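PDB 6HMJ: putative PAS/PAC sensor protein from Nakamurella multipartita DSM 44233, which is a blue-light receptor that binds flavin mononucleotide and mediates RNA binding and translational regulation. Local coordinates for residues W163-K171 against V199-A207; L287-E296 against T312-D320. All coordinates share one frame; numbering follows the deposited sequence.

Interaction 1 (W163-K171 against V199-A207); sequences WHSSQSNRK and VFTDMGCPA
H164 meets C205 and F200 through different parts of one side chain, a good example of how a histidine can join two helix ends. Its CB lies 3.6 Å from C205 SG. With CG beside the backbone N (chi1 -67°), the imidazole swings out past the sulfur, which sits obliquely to the ring, with SG 3.9 Å from ND1. Further out, CD2 comes down over the centre of the F200 phenyl, 3.8 Å from F200 CE2, and the rings form an offset face-to-face stack with planes 27° apart. At the tip, NE2 is hydrogen-bonded to OE1 of Q359 in helix 351-372, so one face of the ring packs while its far nitrogen is tied to another helix. With an alanine at F200, the imidazole would lose its stacking partner and would probably be freer to tilt about its remaining bond to Q359.

Helices 154-167 and 192-202 both finish in Schellman motifs, at N169 and G204, and these two C-terminal turns pack against each other, the first ending an ANTAR-domain helix. S168 and G204 come nearest in backbone, CA to CA 4.7 Å. S168 OG turns back to donate to H164 O (2.7 Å), in the carbonyl plane, and the same oxygen also accepts from S168 N. S168 CB rests 3.5 Å from M203 O. That carbonyl also receives a weak, bent bond from R170 NE (3.1 Å, 130°), and M203 CB lies over one face of the guanidinium. Q167 CB touches P206 CD at 3.7 Å.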
loop_
_atom_site.group_PDB
_atom_site.type_symbol
_atom_site.label_atom_id
_atom_site.label_comp_id
_atom_site.label_asym_id
_atom_site.label_seq_id
_atom_site.Cartn_x
_atom_site.Cartn_y
_atom_site.Cartn_z
ATOM N N TRP A 163 15.314 -5.707 0.342
ATOM C CA TRP A 163 16.269 -5.746 1.445
ATOM C C TRP A 163 15.608 -6.249 2.721
ATOM O O TRP A 163 16.120 -7.162 3.382
ATOM C CB TRP A 163 16.865 -4.354 1.659
ATOM C CG TRP A 163 17.692 -4.234 2.901
ATOM C CD1 TRP A 163 17.416 -3.473 4.002
ATOM C CD2 TRP A 163 18.933 -4.895 3.171
ATOM N NE1 TRP A 163 18.408 -3.620 4.940
ATOM C CE2 TRP A 163 19.351 -4.488 4.455
ATOM C CE3 TRP A 163 19.731 -5.792 2.453
ATOM C CZ2 TRP A 163 20.531 -4.946 5.035
ATOM C CZ3 TRP A 163 20.903 -6.247 3.032
ATOM C CH2 TRP A 163 21.292 -5.823 4.308
ATOM N N HIS A 164 14.461 -5.670 3.081
ATOM C CA HIS A 164 13.793 -6.055 4.319
ATOM C C HIS A 164 13.193 -7.451 4.228
ATOM O O HIS A 164 13.051 -8.130 5.251
ATOM C CB HIS A 164 12.718 -5.028 4.667
ATOM C CG HIS A 164 13.270 -3.681 5.017
ATOM N ND1 HIS A 164 14.358 -3.519 5.847
ATOM C CD2 HIS A 164 12.894 -2.435 4.642
ATOM C CE1 HIS A 164 14.623 -2.231 5.974
ATOM N NE2 HIS A 164 13.751 -1.553 5.254
ATOM N N SER A 165 12.831 -7.895 3.023
ATOM C CA SER A 165 12.441 -9.289 2.841
ATOM C C SER A 165 13.611 -10.216 3.139
ATOM O O SER A 165 13.452 -11.242 3.810
ATOM C CB SER A 165 11.931 -9.508 1.419
ATOM O OG SER A 165 10.811 -8.683 1.155
ATOM N N SER A 166 14.800 -9.860 2.651
ATOM C CA SER A 166 15.995 -10.646 2.932
ATOM C C SER A 166 16.307 -10.656 4.424
ATOM O O SER A 166 16.527 -11.718 5.016
ATOM C CB SER A 166 17.172 -10.082 2.135
ATOM O OG SER A 166 18.313 -10.913 2.244
ATOM N N GLN A 167 16.334 -9.476 5.050
ATOM C CA GLN A 167 16.755 -9.388 6.446
ATOM C C GLN A 167 15.815 -10.146 7.374
ATOM O O GLN A 167 16.258 -10.692 8.390
ATOM C CB GLN A 167 16.855 -7.922 6.875
ATOM C CG GLN A 167 17.945 -7.134 6.159
ATOM C CD GLN A 167 19.306 -7.805 6.245
ATOM O OE1 GLN A 167 19.649 -8.645 5.412
ATOM N NE2 GLN A 167 20.085 -7.439 7.257
ATOM N N SER A 168 14.525 -10.191 7.051
ATOM C CA SER A 168 13.551 -10.920 7.853
ATOM C C SER A 168 13.354 -12.352 7.372
ATOM O O SER A 168 12.501 -13.064 7.912
ATOM C CB SER A 168 12.208 -10.185 7.853
ATOM O OG SER A 168 11.700 -10.043 6.538
ATOM N N ASN A 169 14.136 -12.791 6.386
ATOM C CA ASN A 169 14.004 -14.124 5.801
ATOM C C ASN A 169 12.551 -14.413 5.426
ATOM O O ASN A 169 11.970 -15.435 5.801
ATOM C CB ASN A 169 14.555 -15.187 6.751
ATOM C CG ASN A 169 14.659 -16.551 6.100
ATOM O OD1 ASN A 169 14.283 -16.730 4.941
ATOM N ND2 ASN A 169 15.188 -17.520 6.838
ATOM N N ARG A 170 11.967 -13.491 4.664
ATOM C CA ARG A 170 10.606 -13.610 4.170
ATOM C C ARG A 170 10.605 -13.447 2.657
ATOM O O ARG A 170 11.513 -12.846 2.075
ATOM C CB ARG A 170 9.685 -12.551 4.794
ATOM C CG ARG A 170 9.451 -12.711 6.279
ATOM C CD ARG A 170 8.735 -11.492 6.859
ATOM N NE ARG A 170 8.378 -11.685 8.264
ATOM C CZ ARG A 170 7.133 -11.771 8.732
ATOM N NH1 ARG A 170 6.086 -11.667 7.922
ATOM N NH2 ARG A 170 6.936 -11.949 10.030
ATOM N N LYS A 171 9.578 -13.997 2.017
ATOM C CA LYS A 171 9.341 -13.706 0.612
ATOM C C LYS A 171 8.717 -12.325 0.470
ATOM O O LYS A 171 7.849 -11.933 1.256
ATOM C CB LYS A 171 8.439 -14.757 -0.030
ATOM C CG LYS A 171 9.079 -16.124 -0.189
ATOM C CD LYS A 171 8.330 -16.943 -1.232
ATOM C CE LYS A 171 8.963 -18.305 -1.454
ATOM N NZ LYS A 171 8.242 -19.084 -2.506
ATOM N N VAL A 199 7.343 -1.317 12.309
ATOM C CA VAL A 199 6.651 -2.422 11.653
ATOM C C VAL A 199 7.659 -3.380 11.034
ATOM O O VAL A 199 7.532 -4.603 11.155
ATOM C CB VAL A 199 5.663 -1.888 10.600
ATOM C CG1 VAL A 199 5.154 -3.025 9.724
ATOM C CG2 VAL A 199 4.500 -1.182 11.278
ATOM N N PHE A 200 8.669 -2.840 10.350
ATOM C CA PHE A 200 9.704 -3.691 9.775
ATOM C C PHE A 200 10.427 -4.488 10.856
ATOM O O PHE A 200 10.697 -5.681 10.679
ATOM C CB PHE A 200 10.695 -2.844 8.976
ATOM C CG PHE A 200 10.158 -2.357 7.655
ATOM C CD1 PHE A 200 9.447 -3.207 6.818
ATOM C CD2 PHE A 200 10.358 -1.046 7.252
ATOM C CE1 PHE A 200 8.955 -2.762 5.609
ATOM C CE2 PHE A 200 9.865 -0.593 6.042
ATOM C CZ PHE A 200 9.163 -1.451 5.221
ATOM N N THR A 201 10.749 -3.850 11.984
ATOM C CA THR A 201 11.464 -4.557 13.042
ATOM C C THR A 201 10.560 -5.563 13.744
ATOM O O THR A 201 11.019 -6.638 14.145
ATOM C CB THR A 201 12.047 -3.565 14.045
ATOM O OG1 THR A 201 10.984 -2.831 14.660
ATOM C CG2 THR A 201 12.995 -2.602 13.345
ATOM N N ASP A 202 9.277 -5.231 13.913
ATOM C CA ASP A 202 8.339 -6.194 14.478
ATOM C C ASP A 202 8.229 -7.451 13.625
ATOM O O ASP A 202 7.848 -8.506 14.139
ATOM C CB ASP A 202 6.952 -5.568 14.635
ATOM C CG ASP A 202 6.869 -4.602 15.798
ATOM O OD1 ASP A 202 7.822 -4.538 16.606
ATOM O OD2 ASP A 202 5.838 -3.907 15.903
ATOM N N MET A 203 8.548 -7.357 12.335
ATOM C CA MET A 203 8.499 -8.493 11.427
ATOM C C MET A 203 9.822 -9.244 11.338
ATOM O O MET A 203 9.929 -10.187 10.547
ATOM C CB MET A 203 8.083 -8.031 10.027
ATOM C CG MET A 203 6.614 -7.673 9.909
ATOM S SD MET A 203 6.103 -7.442 8.199
ATOM C CE MET A 203 7.150 -6.075 7.713
ATOM N N GLY A 204 10.826 -8.850 12.116
ATOM C CA GLY A 204 12.096 -9.547 12.160
ATOM C C GLY A 204 13.260 -8.786 11.568
ATOM O O GLY A 204 14.406 -9.223 11.734
ATOM N N CYS A 205 13.019 -7.667 10.893
ATOM C CA CYS A 205 14.127 -6.868 10.398
ATOM C C CYS A 205 14.939 -6.337 11.578
ATOM O O CYS A 205 14.386 -6.046 12.643
ATOM C CB CYS A 205 13.617 -5.710 9.544
ATOM S SG CYS A 205 12.642 -6.217 8.109
ATOM N N PRO A 206 16.255 -6.207 11.425
ATOM C CA PRO A 206 17.073 -5.744 12.552
ATOM C C PRO A 206 16.741 -4.310 12.929
ATOM O O PRO A 206 16.278 -3.513 12.108
ATOM C CB PRO A 206 18.511 -5.872 12.036
ATOM C CG PRO A 206 18.402 -5.900 10.550
ATOM C CD PRO A 206 17.051 -6.444 10.207
ATOM N N ALA A 207 16.989 -3.986 14.194
ATOM C CA ALA A 207 16.660 -2.665 14.702
ATOM C C ALA A 207 17.534 -1.606 14.032
ATOM O O ALA A 207 18.676 -1.880 13.654
ATOM C CB ALA A 207 16.849 -2.612 16.214
#

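Interaction 2 (L287-E296 against T312-D320); sequences LQAESGDPHE and TLIRNFRQD. With FMN (flavin mononucleotide), chain E.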
loop_
_atom_site.group_PDB
_atom_site.type_symbol
_atom_site.label_atom_id
_atom_site.label_comp_id
_atom_site.label_asym_id
_atom_site.label_seq_id
_atom_site.Cartn_x
_atom_site.Cartn_y
_atom_site.Cartn_z
ATOM N N LEU A 287 19.321 13.662 29.474
ATOM C CA LEU A 287 18.563 13.261 28.296
ATOM C C LEU A 287 19.082 11.959 27.700
ATOM O O LEU A 287 18.363 11.314 26.929
ATOM C CB LEU A 287 18.603 14.368 27.241
ATOM C CG LEU A 287 17.914 15.673 27.636
ATOM C CD1 LEU A 287 18.139 16.737 26.581
ATOM C CD2 LEU A 287 16.427 15.447 27.859
ATOM N N GLN A 288 20.306 11.561 28.042
ATOM C CA GLN A 288 20.868 10.305 27.572
ATOM C C GLN A 288 20.405 9.115 28.401
ATOM O O GLN A 288 20.621 7.968 27.986
ATOM C CB GLN A 288 22.396 10.380 27.597
ATOM C CG GLN A 288 22.973 11.474 26.714
ATOM C CD GLN A 288 24.382 11.858 27.112
ATOM O OE1 GLN A 288 25.094 11.078 27.742
ATOM N NE2 GLN A 288 24.786 13.073 26.759
ATOM N N ALA A 289 19.777 9.360 29.549
ATOM C CA ALA A 289 19.259 8.301 30.413
ATOM C C ALA A 289 20.334 7.252 30.687
ATOM O O ALA A 289 20.113 6.046 30.559
ATOM C CB ALA A 289 18.010 7.663 29.806
ATOM N N GLU A 290 21.510 7.729 31.089
ATOM C CA GLU A 290 22.637 6.863 31.425
ATOM C C GLU A 290 22.954 5.891 30.291
ATOM O O GLU A 290 23.560 4.837 30.518
ATOM C CB GLU A 290 22.356 6.085 32.717
ATOM C CG GLU A 290 21.908 6.944 33.898
ATOM C CD GLU A 290 22.978 7.898 34.384
ATOM O OE1 GLU A 290 24.128 7.795 33.912
ATOM O OE2 GLU A 290 22.668 8.746 35.248
ATOM N N SER A 291 22.558 6.230 29.059
ATOM C CA SER A 291 22.814 5.402 27.888
ATOM C C SER A 291 23.681 6.116 26.855
ATOM O O SER A 291 23.572 5.853 25.657
ATOM C CB SER A 291 21.495 4.964 27.254
ATOM O OG SER A 291 20.642 4.358 28.211
ATOM N N GLY A 292 24.552 7.018 27.302
ATOM C CA GLY A 292 25.385 7.775 26.382
ATOM C C GLY A 292 26.595 6.981 25.931
ATOM O O GLY A 292 27.312 6.396 26.752
ATOM N N ASP A 293 26.812 6.935 24.623
ATOM C CA ASP A 293 27.966 6.227 24.089
ATOM C C ASP A 293 29.239 6.903 24.590
ATOM O O ASP A 293 29.384 8.123 24.439
ATOM C CB ASP A 293 27.932 6.225 22.563
ATOM C CG ASP A 293 28.997 5.340 21.961
ATOM O OD1 ASP A 293 28.849 4.101 22.025
ATOM O OD2 ASP A 293 29.988 5.883 21.430
ATOM N N PRO A 294 30.187 6.158 25.174
ATOM C CA PRO A 294 31.402 6.810 25.693
ATOM C C PRO A 294 32.124 7.688 24.683
ATOM O O PRO A 294 32.556 8.794 25.031
ATOM C CB PRO A 294 32.274 5.619 26.118
ATOM C CG PRO A 294 31.315 4.527 26.398
ATOM C CD PRO A 294 30.186 4.707 25.432
ATOM N N HIS A 295 32.273 7.225 23.440
ATOM C CA HIS A 295 32.989 8.013 22.441
ATOM C C HIS A 295 32.217 9.273 22.075
ATOM O O HIS A 295 32.811 10.343 21.898
ATOM C CB HIS A 295 33.257 7.166 21.200
ATOM C CG HIS A 295 34.105 5.965 21.467
ATOM N ND1 HIS A 295 33.676 4.910 22.245
ATOM C CD2 HIS A 295 35.362 5.654 21.073
ATOM C CE1 HIS A 295 34.630 3.999 22.312
ATOM N NE2 HIS A 295 35.664 4.426 21.609
ATOM N N GLU A 296 30.894 9.163 21.940
ATOM C CA GLU A 296 30.080 10.333 21.629
ATOM C C GLU A 296 30.175 11.375 22.737
ATOM O O GLU A 296 30.273 12.577 22.461
ATOM C CB GLU A 296 28.630 9.910 21.395
ATOM C CG GLU A 296 28.438 9.109 20.114
ATOM C CD GLU A 296 27.025 8.577 19.948
ATOM O OE1 GLU A 296 26.104 9.099 20.613
ATOM O OE2 GLU A 296 26.837 7.631 19.153
ATOM N N THR A 312 25.651 18.177 17.085
ATOM C CA THR A 312 25.709 16.797 17.543
ATOM C C THR A 312 24.373 16.119 17.298
ATOM O O THR A 312 23.321 16.671 17.635
ATOM C CB THR A 312 26.068 16.725 19.030
ATOM O OG1 THR A 312 27.459 17.027 19.199
ATOM C CG2 THR A 312 25.777 15.341 19.601
ATOM N N LEU A 313 24.420 14.929 16.709
ATOM C CA LEU A 313 23.268 14.043 16.626
ATOM C C LEU A 313 23.449 12.943 17.663
ATOM O O LEU A 313 24.515 12.321 17.734
ATOM C CB LEU A 313 23.129 13.447 15.226
ATOM C CG LEU A 313 21.950 12.498 15.006
ATOM C CD1 LEU A 313 20.627 13.229 15.208
ATOM C CD2 LEU A 313 22.012 11.864 13.622
ATOM N N ILE A 314 22.422 12.721 18.482
ATOM C CA ILE A 314 22.527 11.777 19.586
ATOM C C ILE A 314 21.141 11.248 19.915
ATOM O O ILE A 314 20.129 11.922 19.704
ATOM C CB ILE A 314 23.192 12.433 20.822
ATOM C CG1 ILE A 314 23.536 11.376 21.872
ATOM C CG2 ILE A 314 22.287 13.510 21.411
ATOM C CD1 ILE A 314 24.424 11.894 22.989
ATOM N N ARG A 315 21.105 10.027 20.440
ATOM C CA ARG A 315 19.856 9.393 20.836
ATOM C C ARG A 315 19.491 9.856 22.243
ATOM O O ARG A 315 20.316 9.787 23.159
ATOM C CB ARG A 315 20.009 7.872 20.775
ATOM C CG ARG A 315 18.719 7.077 20.921
ATOM C CD ARG A 315 17.860 7.161 19.664
ATOM N NE ARG A 315 16.735 6.227 19.696
ATOM C CZ ARG A 315 15.695 6.276 18.867
ATOM N NH1 ARG A 315 15.627 7.216 17.934
ATOM N NH2 ARG A 315 14.721 5.382 18.971
ATOM N N ASN A 316 18.263 10.345 22.410
ATOM C CA ASN A 316 17.818 10.936 23.664
ATOM C C ASN A 316 16.478 10.343 24.078
ATOM O O ASN A 316 15.842 9.594 23.331
ATOM C CB ASN A 316 17.671 12.461 23.558
ATOM C CG ASN A 316 18.987 13.218 23.725
ATOM O OD1 ASN A 316 18.998 14.436 23.585
ATOM N ND2 ASN A 316 20.080 12.518 24.028
ATOM N N PHE A 317 16.046 10.720 25.281
ATOM C CA PHE A 317 14.845 10.162 25.888
ATOM C C PHE A 317 14.158 11.233 26.716
ATOM O O PHE A 317 14.811 11.926 27.501
ATOM C CB PHE A 317 15.195 8.949 26.758
ATOM C CG PHE A 317 16.094 7.961 26.073
ATOM C CD1 PHE A 317 17.470 8.094 26.143
ATOM C CD2 PHE A 317 15.563 6.915 25.338
ATOM C CE1 PHE A 317 18.299 7.194 25.503
ATOM C CE2 PHE A 317 16.387 6.012 24.699
ATOM C CZ PHE A 317 17.755 6.153 24.779
ATOM N N ARG A 318 12.846 11.360 26.540
ATOM C CA ARG A 318 12.059 12.297 27.322
ATOM C C ARG A 318 11.927 11.795 28.759
ATOM O O ARG A 318 12.356 10.691 29.103
ATOM C CB ARG A 318 10.682 12.489 26.687
ATOM C CG ARG A 318 10.733 12.839 25.206
ATOM C CD ARG A 318 9.343 13.058 24.621
ATOM N NE ARG A 318 8.487 11.881 24.755
ATOM C CZ ARG A 318 7.270 11.774 24.230
ATOM N NH1 ARG A 318 6.755 12.769 23.520
ATOM N NH2 ARG A 318 6.565 10.667 24.412
ATOM N N GLN A 319 11.320 12.625 29.611
ATOM C CA GLN A 319 11.135 12.231 31.002
ATOM C C GLN A 319 10.257 10.991 31.128
ATOM O O GLN A 319 10.325 10.299 32.150
ATOM C CB GLN A 319 10.535 13.381 31.814
ATOM C CG GLN A 319 10.366 13.059 33.291
ATOM C CD GLN A 319 10.333 14.296 34.186
ATOM O OE1 GLN A 319 10.677 14.226 35.369
ATOM N NE2 GLN A 319 9.904 15.427 33.633
ATOM N N ASP A 320 9.449 10.687 30.115
ATOM C CA ASP A 320 8.617 9.491 30.132
ATOM C C ASP A 320 9.312 8.281 29.520
ATOM O O ASP A 320 8.719 7.197 29.484
ATOM C CB ASP A 320 7.292 9.753 29.405
ATOM C CG ASP A 320 7.473 10.009 27.917
ATOM O OD1 ASP A 320 8.620 9.964 27.428
ATOM O OD2 ASP A 320 6.455 10.252 27.234
HETATM N N1 FMN E . 23.640 16.176 25.585
HETATM C C2 FMN E . 22.579 15.441 25.187
HETATM O O2 FMN E . 22.692 14.198 25.125
HETATM N N3 FMN E . 21.400 15.994 24.853
HETATM C C4 FMN E . 21.188 17.313 24.887
HETATM O O4 FMN E . 20.078 17.791 24.569
HETATM C C4A FMN E . 22.298 18.190 25.313
HETATM N N5 FMN E . 22.166 19.529 25.377
HETATM C C5A FMN E . 23.203 20.303 25.771
HETATM C C6 FMN E . 23.032 21.682 25.820
HETATM C C7 FMN E . 24.073 22.505 26.223
HETATM C C7M FMN E . 23.865 23.995 26.273
HETATM C C8 FMN E . 25.382 21.905 26.595
HETATM C C8M FMN E . 26.542 22.759 27.032
HETATM C C9 FMN E . 25.558 20.530 26.541
HETATM C C9A FMN E . 24.517 19.695 26.143
HETATM N N10 FMN E . 24.666 18.285 26.081
HETATM C C10 FMN E . 23.567 17.521 25.664
HETATM C "C1'" FMN E . 25.909 17.579 26.409
HETATM C "C2'" FMN E . 25.891 17.099 27.846
HETATM O "O2'" FMN E . 25.222 18.040 28.689
HETATM C "C3'" FMN E . 27.319 16.917 28.322
HETATM O "O3'" FMN E . 28.009 18.171 28.212
HETATM C "C4'" FMN E . 28.092 15.880 27.521
HETATM O "O4'" FMN E . 27.426 14.619 27.570
HETATM C "C5'" FMN E . 29.487 15.823 28.125
HETATM O "O5'" FMN E . 29.898 14.489 28.391
HETATM P P FMN E . 29.839 13.937 29.898
HETATM O O1P FMN E . 30.324 12.519 29.737
HETATM O O2P FMN E . 30.775 14.852 30.652
HETATM O O3P FMN E . 28.401 14.107 30.325
HETATM O O HOH W 1 23.582 8.538 19.561
#
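The F317 ring and the N316 carboxamide are the two flat groups that bring strand 312-317 against residues 287-289. At the edge of the F317 ring, near its plane, sits L287 O, 3.4 Å from F317 CD1, while Q288 O, A289 CB and S291 CB approach obliquely. The amide of N316 has L287 CB over one face, 3.7 Å from N316 CG, and its head turns to the pyrimidine part of the flavin. There N316 OD1 accepts from FMN N3 (3.1 Å, 167°), and N316 ND2 donates to FMN O2. Because OD1 also accepts from ND2 of N326, another flavin-binding residue, the amide is held in its orientation by a neighbour in the pocket as well as by the flavin.

Q288 supplies the other grip on the same carbonyl: its chain, extended beyond CG, carries NE2 to FMN O2 (2.9 Å) and on to the ribityl hydroxyl O4' at 3.2 Å. FMN O2 is therefore held by two amide donors, with I314 CD1 packed 4.0 Å from Q288 NE2. The backbones are pinned by F317 N donating to L287 O (2.9 Å, 132°), and N316 CA makes a C-H contact with that oxygen. Beyond Q288 the chain reverses in a type I' turn closed by S291 N to Q288 O. At the other end, a water joins E296 OE1 to R315 N, while E296 OE2 is bonded to G212 N.

Amides reading the polar side of the isoalloxazine, contributed by the NCRFLQ segment that ends in Q288 and by neighbouring strands of the antiparallel sheet, are the hallmark of the flavin pocket of a LOV domain, a branch of the PAS fold.

Overall arrangement
The two contacts lie in series along the chain: interaction 1, whose residues 163-171 belong to the ANTAR domain, closes before interaction 2 opens within the PAS domain. Their centres are 26 Å apart and their nearest atoms about 9 Å, without touching. Interaction 2 is part of the flavin pocket, whereas interaction 1 stands away from the annotated sites. Helix 351-372, which follows the last strand of the flavin-binding sheet, could offer a route between them: its Q359 and Q362 are hydrogen-bonded to H164 and W163, respectively, and L313 on strand 310-317 touches V350 just before it. Such a path is consistent with light-driven changes reaching the probable RNA-binding part.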